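Local coordinates for protein thiamine pyrophosphokinase (Saccharomyces cerevisiae, PDB 1IG0) that transfers the pyrophosphoryl group of ATP to thiamine, making thiamine diphosphate and AMP, and is the only yeast enzyme able to do so, at residues Leu41-Gln46 and Asp69-Arg74; Glu174-Ser179 and Ala213-Leu218. All blocks are in the same frame, centred on the assembly; numbering follows the deposited sequence.

Contact 1: residues Leu41-Gln46 and Asp69-Arg74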
loop_
_atom_site.group_PDB
_atom_site.type_symbol
_atom_site.label_atom_id
_atom_site.label_comp_id
_atom_site.label_asym_id
_atom_site.label_seq_id
_atom_site.Cartn_x
_atom_site.Cartn_y
_atom_site.Cartn_z
ATOM N N LEU B 41 18.287 -7.719 8.945
ATOM C CA LEU B 41 16.886 -8.099 8.878
ATOM C C LEU B 41 16.184 -7.078 9.761
ATOM O O LEU B 41 16.400 -7.043 10.973
ATOM C CB LEU B 41 16.663 -9.504 9.438
ATOM C CG LEU B 41 15.195 -9.931 9.558
ATOM C CD1 LEU B 41 14.542 -9.940 8.178
ATOM C CD2 LEU B 41 15.113 -11.310 10.204
ATOM N N LEU B 42 15.361 -6.236 9.151
ATOM C CA LEU B 42 14.648 -5.207 9.892
ATOM C C LEU B 42 13.199 -5.592 10.130
ATOM O O LEU B 42 12.459 -5.872 9.188
ATOM C CB LEU B 42 14.705 -3.883 9.128
ATOM C CG LEU B 42 13.888 -2.712 9.677
ATOM C CD1 LEU B 42 14.347 -2.372 11.088
ATOM C CD2 LEU B 42 14.051 -1.512 8.751
ATOM N N ILE B 43 12.801 -5.602 11.397
ATOM C CA ILE B 43 11.433 -5.943 11.760
ATOM C C ILE B 43 10.700 -4.684 12.190
ATOM O O ILE B 43 11.080 -4.038 13.166
ATOM C CB ILE B 43 11.392 -6.958 12.921
ATOM C CG1 ILE B 43 12.201 -8.202 12.548
ATOM C CG2 ILE B 43 9.944 -7.351 13.221
ATOM C CD1 ILE B 43 12.281 -9.239 13.656
ATOM N N LEU B 44 9.651 -4.335 11.452
ATOM C CA LEU B 44 8.864 -3.152 11.761
ATOM C C LEU B 44 7.660 -3.520 12.627
ATOM O O LEU B 44 7.325 -4.698 12.767
ATOM C CB LEU B 44 8.433 -2.465 10.464
ATOM C CG LEU B 44 9.646 -1.998 9.648
ATOM C CD1 LEU B 44 9.211 -1.496 8.287
ATOM C CD2 LEU B 44 10.387 -0.915 10.420
ATOM N N ASN B 45 7.016 -2.513 13.208
ATOM C CA ASN B 45 5.884 -2.747 14.097
ATOM C C ASN B 45 4.567 -3.161 13.446
ATOM O O ASN B 45 3.666 -2.345 13.246
ATOM C CB ASN B 45 5.660 -1.520 14.988
ATOM C CG ASN B 45 4.606 -1.759 16.051
ATOM O OD1 ASN B 45 4.440 -2.880 16.533
ATOM N ND2 ASN B 45 3.898 -0.703 16.434
ATOM N N GLN B 46 4.474 -4.447 13.128
ATOM C CA GLN B 46 3.280 -5.039 12.536
ATOM C C GLN B 46 3.322 -6.518 12.896
ATOM O O GLN B 46 4.400 -7.095 13.040
ATOM C CB GLN B 46 3.270 -4.870 11.011
ATOM C CG GLN B 46 2.062 -5.510 10.331
ATOM C CD GLN B 46 1.974 -5.200 8.845
ATOM O OE1 GLN B 46 1.131 -5.749 8.138
ATOM N NE2 GLN B 46 2.843 -4.315 8.368
ATOM N N ASP B 69 10.987 -0.207 17.645
ATOM C CA ASP B 69 10.106 0.023 18.785
ATOM C C ASP B 69 9.144 -1.130 19.068
ATOM O O ASP B 69 9.553 -2.177 19.564
ATOM C CB ASP B 69 9.316 1.319 18.571
ATOM C CG ASP B 69 8.630 1.801 19.835
ATOM O OD1 ASP B 69 8.861 1.201 20.906
ATOM O OD2 ASP B 69 7.862 2.782 19.758
ATOM N N GLY B 70 7.868 -0.930 18.751
ATOM C CA GLY B 70 6.863 -1.953 18.991
ATOM C C GLY B 70 7.143 -3.304 18.355
ATOM O O GLY B 70 6.572 -4.318 18.763
ATOM N N ALA B 71 8.017 -3.323 17.355
ATOM C CA ALA B 71 8.367 -4.564 16.673
ATOM C C ALA B 71 8.888 -5.601 17.662
ATOM O O ALA B 71 8.825 -6.804 17.403
ATOM C CB ALA B 71 9.413 -4.291 15.607
ATOM N N ALA B 72 9.411 -5.128 18.790
ATOM C CA ALA B 72 9.934 -6.019 19.818
ATOM C C ALA B 72 8.793 -6.855 20.383
ATOM O O ALA B 72 8.970 -8.037 20.679
ATOM C CB ALA B 72 10.598 -5.213 20.928
ATOM N N ASN B 73 7.624 -6.237 20.537
ATOM C CA ASN B 73 6.456 -6.948 21.046
ATOM C C ASN B 73 6.061 -7.999 20.018
ATOM O O ASN B 73 5.776 -9.147 20.359
ATOM C CB ASN B 73 5.273 -5.995 21.259
ATOM C CG ASN B 73 5.561 -4.914 22.280
ATOM O OD1 ASN B 73 6.124 -5.181 23.341
ATOM N ND2 ASN B 73 5.159 -3.686 21.972
ATOM N N ARG B 74 6.054 -7.587 18.754
ATOM C CA ARG B 74 5.697 -8.464 17.646
ATOM C C ARG B 74 6.563 -9.718 17.619
ATOM O O ARG B 74 6.056 -10.830 17.477
ATOM C CB ARG B 74 5.846 -7.710 16.321
ATOM C CG ARG B 74 5.065 -6.405 16.251
ATOM C CD ARG B 74 3.566 -6.637 16.369
ATOM N NE ARG B 74 2.812 -5.394 16.229
ATOM C CZ ARG B 74 1.486 -5.319 16.239
ATOM N NH1 ARG B 74 0.758 -6.419 16.384
ATOM N NH2 ARG B 74 0.884 -4.146 16.099
HETATM O O HOH W 1 3.587 -3.479 19.035
HETATM O O HOH W 2 1.331 -1.962 14.659
#

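Contact 2: residues Glu174-Ser179 and Ala213-Leu218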
loop_
_atom_site.group_PDB
_atom_site.type_symbol
_atom_site.label_atom_id
_atom_site.label_comp_id
_atom_site.label_asym_id
_atom_site.label_seq_id
_atom_site.Cartn_x
_atom_site.Cartn_y
_atom_site.Cartn_z
ATOM N N GLU B 174 29.167 12.811 6.870
ATOM C CA GLU B 174 30.008 13.895 6.366
ATOM C C GLU B 174 31.427 13.456 5.998
ATOM O O GLU B 174 32.048 14.034 5.105
ATOM C CB GLU B 174 30.077 15.028 7.393
ATOM C CG GLU B 174 28.831 15.900 7.440
ATOM C CD GLU B 174 28.882 16.936 8.545
ATOM O OE1 GLU B 174 28.028 17.848 8.547
ATOM O OE2 GLU B 174 29.771 16.834 9.417
ATOM N N SER B 175 31.936 12.436 6.683
ATOM C CA SER B 175 33.284 11.941 6.419
ATOM C C SER B 175 33.261 10.576 5.752
ATOM O O SER B 175 34.299 9.935 5.592
ATOM C CB SER B 175 34.082 11.855 7.723
ATOM O OG SER B 175 34.274 13.137 8.296
ATOM N N LEU B 176 32.074 10.138 5.355
ATOM C CA LEU B 176 31.913 8.841 4.717
ATOM C C LEU B 176 32.143 8.917 3.207
ATOM O O LEU B 176 31.614 9.799 2.528
ATOM C CB LEU B 176 30.505 8.308 5.006
ATOM C CG LEU B 176 30.287 6.798 5.115
ATOM C CD1 LEU B 176 31.202 6.218 6.184
ATOM C CD2 LEU B 176 28.831 6.526 5.463
ATOM N N VAL B 177 32.956 7.999 2.692
ATOM C CA VAL B 177 33.235 7.934 1.261
ATOM C C VAL B 177 32.290 6.874 0.704
ATOM O O VAL B 177 32.629 5.695 0.635
ATOM C CB VAL B 177 34.698 7.517 0.987
ATOM C CG1 VAL B 177 34.962 7.489 -0.513
ATOM C CG2 VAL B 177 35.649 8.482 1.674
ATOM N N PHE B 178 31.094 7.310 0.320
ATOM C CA PHE B 178 30.059 6.423 -0.204
ATOM C C PHE B 178 30.506 5.369 -1.216
ATOM O O PHE B 178 30.098 4.209 -1.129
ATOM C CB PHE B 178 28.922 7.257 -0.798
ATOM C CG PHE B 178 27.995 7.839 0.234
ATOM C CD1 PHE B 178 28.495 8.560 1.315
ATOM C CD2 PHE B 178 26.617 7.664 0.127
ATOM C CE1 PHE B 178 27.638 9.094 2.276
ATOM C CE2 PHE B 178 25.751 8.196 1.083
ATOM C CZ PHE B 178 26.261 8.911 2.158
ATOM N N SER B 179 31.341 5.762 -2.173
ATOM C CA SER B 179 31.810 4.824 -3.188
ATOM C C SER B 179 32.608 3.666 -2.597
ATOM O O SER B 179 32.812 2.650 -3.258
ATOM C CB SER B 179 32.666 5.550 -4.228
ATOM O OG SER B 179 33.834 6.093 -3.639
ATOM N N ALA B 213 21.588 7.324 0.626
ATOM C CA ALA B 213 22.358 6.266 1.281
ATOM C C ALA B 213 22.363 5.073 0.337
ATOM O O ALA B 213 21.936 3.974 0.695
ATOM C CB ALA B 213 21.714 5.889 2.613
ATOM N N SER B 214 22.858 5.315 -0.873
ATOM C CA SER B 214 22.905 4.314 -1.933
ATOM C C SER B 214 23.555 2.982 -1.593
ATOM O O SER B 214 23.358 2.009 -2.319
ATOM C CB SER B 214 23.583 4.898 -3.174
ATOM O OG SER B 214 24.935 5.229 -2.908
ATOM N N TYR B 215 24.328 2.918 -0.514
ATOM C CA TYR B 215 24.961 1.652 -0.154
ATOM C C TYR B 215 23.930 0.650 0.360
ATOM O O TYR B 215 24.193 -0.553 0.414
ATOM C CB TYR B 215 26.070 1.875 0.880
ATOM C CG TYR B 215 25.687 2.761 2.039
ATOM C CD1 TYR B 215 25.026 2.244 3.153
ATOM C CD2 TYR B 215 25.976 4.126 2.019
ATOM C CE1 TYR B 215 24.664 3.063 4.217
ATOM C CE2 TYR B 215 25.614 4.956 3.078
ATOM C CZ TYR B 215 24.959 4.418 4.173
ATOM O OH TYR B 215 24.588 5.236 5.215
ATOM N N PHE B 216 22.752 1.150 0.728
ATOM C CA PHE B 216 21.671 0.294 1.202
ATOM C C PHE B 216 20.976 -0.357 0.013
ATOM O O PHE B 216 20.847 0.250 -1.051
ATOM C CB PHE B 216 20.609 1.099 1.962
ATOM C CG PHE B 216 20.906 1.301 3.422
ATOM C CD1 PHE B 216 21.277 2.553 3.902
ATOM C CD2 PHE B 216 20.763 0.251 4.325
ATOM C CE1 PHE B 216 21.499 2.759 5.265
ATOM C CE2 PHE B 216 20.981 0.443 5.689
ATOM C CZ PHE B 216 21.349 1.701 6.160
ATOM N N LYS B 217 20.532 -1.592 0.206
ATOM C CA LYS B 217 19.802 -2.331 -0.816
ATOM C C LYS B 217 18.583 -2.862 -0.078
ATOM O O LYS B 217 18.597 -3.966 0.470
ATOM C CB LYS B 217 20.634 -3.491 -1.361
ATOM C CG LYS B 217 22.002 -3.095 -1.894
ATOM C CD LYS B 217 22.636 -4.258 -2.643
ATOM C CE LYS B 217 22.652 -5.518 -1.790
ATOM N NZ LYS B 217 22.970 -6.730 -2.594
ATOM N N LEU B 218 17.532 -2.052 -0.060
ATOM C CA LEU B 218 16.302 -2.385 0.641
ATOM C C LEU B 218 15.262 -3.160 -0.155
ATOM O O LEU B 218 15.007 -2.878 -1.327
ATOM C CB LEU B 218 15.665 -1.102 1.185
ATOM C CG LEU B 218 14.257 -1.187 1.783
ATOM C CD1 LEU B 218 14.252 -2.083 3.013
ATOM C CD2 LEU B 218 13.781 0.212 2.144
HETATM O O HOH W 3 27.480 3.964 -1.159
#

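Contact 1: residues Leu41-Gln46 and Asp69-Arg74
The side chain of R74 lies across N45 and the backbone of Q46 in the α/β/α fold, where strand 38-43 of the central sheet runs out into a turn beside helix 71-78, which follows the neighbouring parallel strand 64-68. A bend at chi2 (-62°) carries the guanidinium back over Q46, whose C lies over one face, 3.6 Å from NE. N45 OD1 sits at the edge of that group and takes the NE hydrogen bond, 3.0 Å long, while the donor stands above the amide carbonyl plane rather than on a lone pair. N45 is also the centre of an inverse gamma turn, and its amide packs on G70, CG to CA at 3.7 Å. Deeper in, the A71 methyl presses on the strand end, CB to I43 O at 3.0 Å, with I43 CG2 beside it. A leucine in place of R74 would probably leave N45 OD1 without its charged partner and its amide freer to turn. Two waters complete the link: one donates to N45 OD1 and is weakly bound by N73 ND2, and the other donates to N45 O at 2.8 Å and accepts a weak bond from R74 NH2.

Contact 2: residues Glu174-Ser179 and Ala213-Leu218
With chi1 of -78°, F178 places its CG anti to its own carbonyl carbon, and Y215, with chi1 of 47°, tucks its CG between its backbone N and carbonyl carbon; together these torsions bring the two rings into a T-shaped (edge-to-face) pair. The tyrosine supplies the edge: its CE2 comes over one face of the F178 ring, off-centre, near the edge of the ring, and stands 3.8 Å from F178 CE2. The centroids are 5.5 Å apart and the planes are inclined at 64°, short of a perpendicular T. L176 adds an apolar touch to the same tyrosine carbon, its CD2 lying 4.3 Å from Y215 CE2. The phenylalanine reaches further along the turn as well, with CE2 at 3.9 Å from A213 CA and with S214 OG near the plane of its ring. A water donates to F178 O at 2.6 Å and is weakly linked to S214 OG, so the backbone of 174-179 is joined to the turn through solvent. The phenolic end of Y215 turns to another partner, S135 OG on helix 126-139, and the ring also meets I184 at the start of the adjacent strand. A hydrogen bond from F216 N to A213 O closes a type I beta turn. This turn is the return of a beta-alpha-beta crossover, in which strand 184-189 leads through helix 196-212 into the adjacent parallel strand 216-221.

How the contacts relate
Contacts 1 and 2 follow one another along the chain, contact 1 being complete before the chain reaches contact 2, and their centres lie about 24 Å apart; the nearest atoms are about 6 Å from each other, so the two do not touch. What they share is the large mixed sheet, in which strand 38-43 of contact 1 and strand 216-221 of contact 2 both flank strand 184-189, one on each side, all three parallel. Helix 126-139 also meets both, through L42, L44 and D69 in contact 1 and L176 and Y215 in contact 2. Together they illustrate how separate contacts between loops, helix ends and strand ends are assembled around one sheet in the α/β catalytic part of this homodimeric kinase.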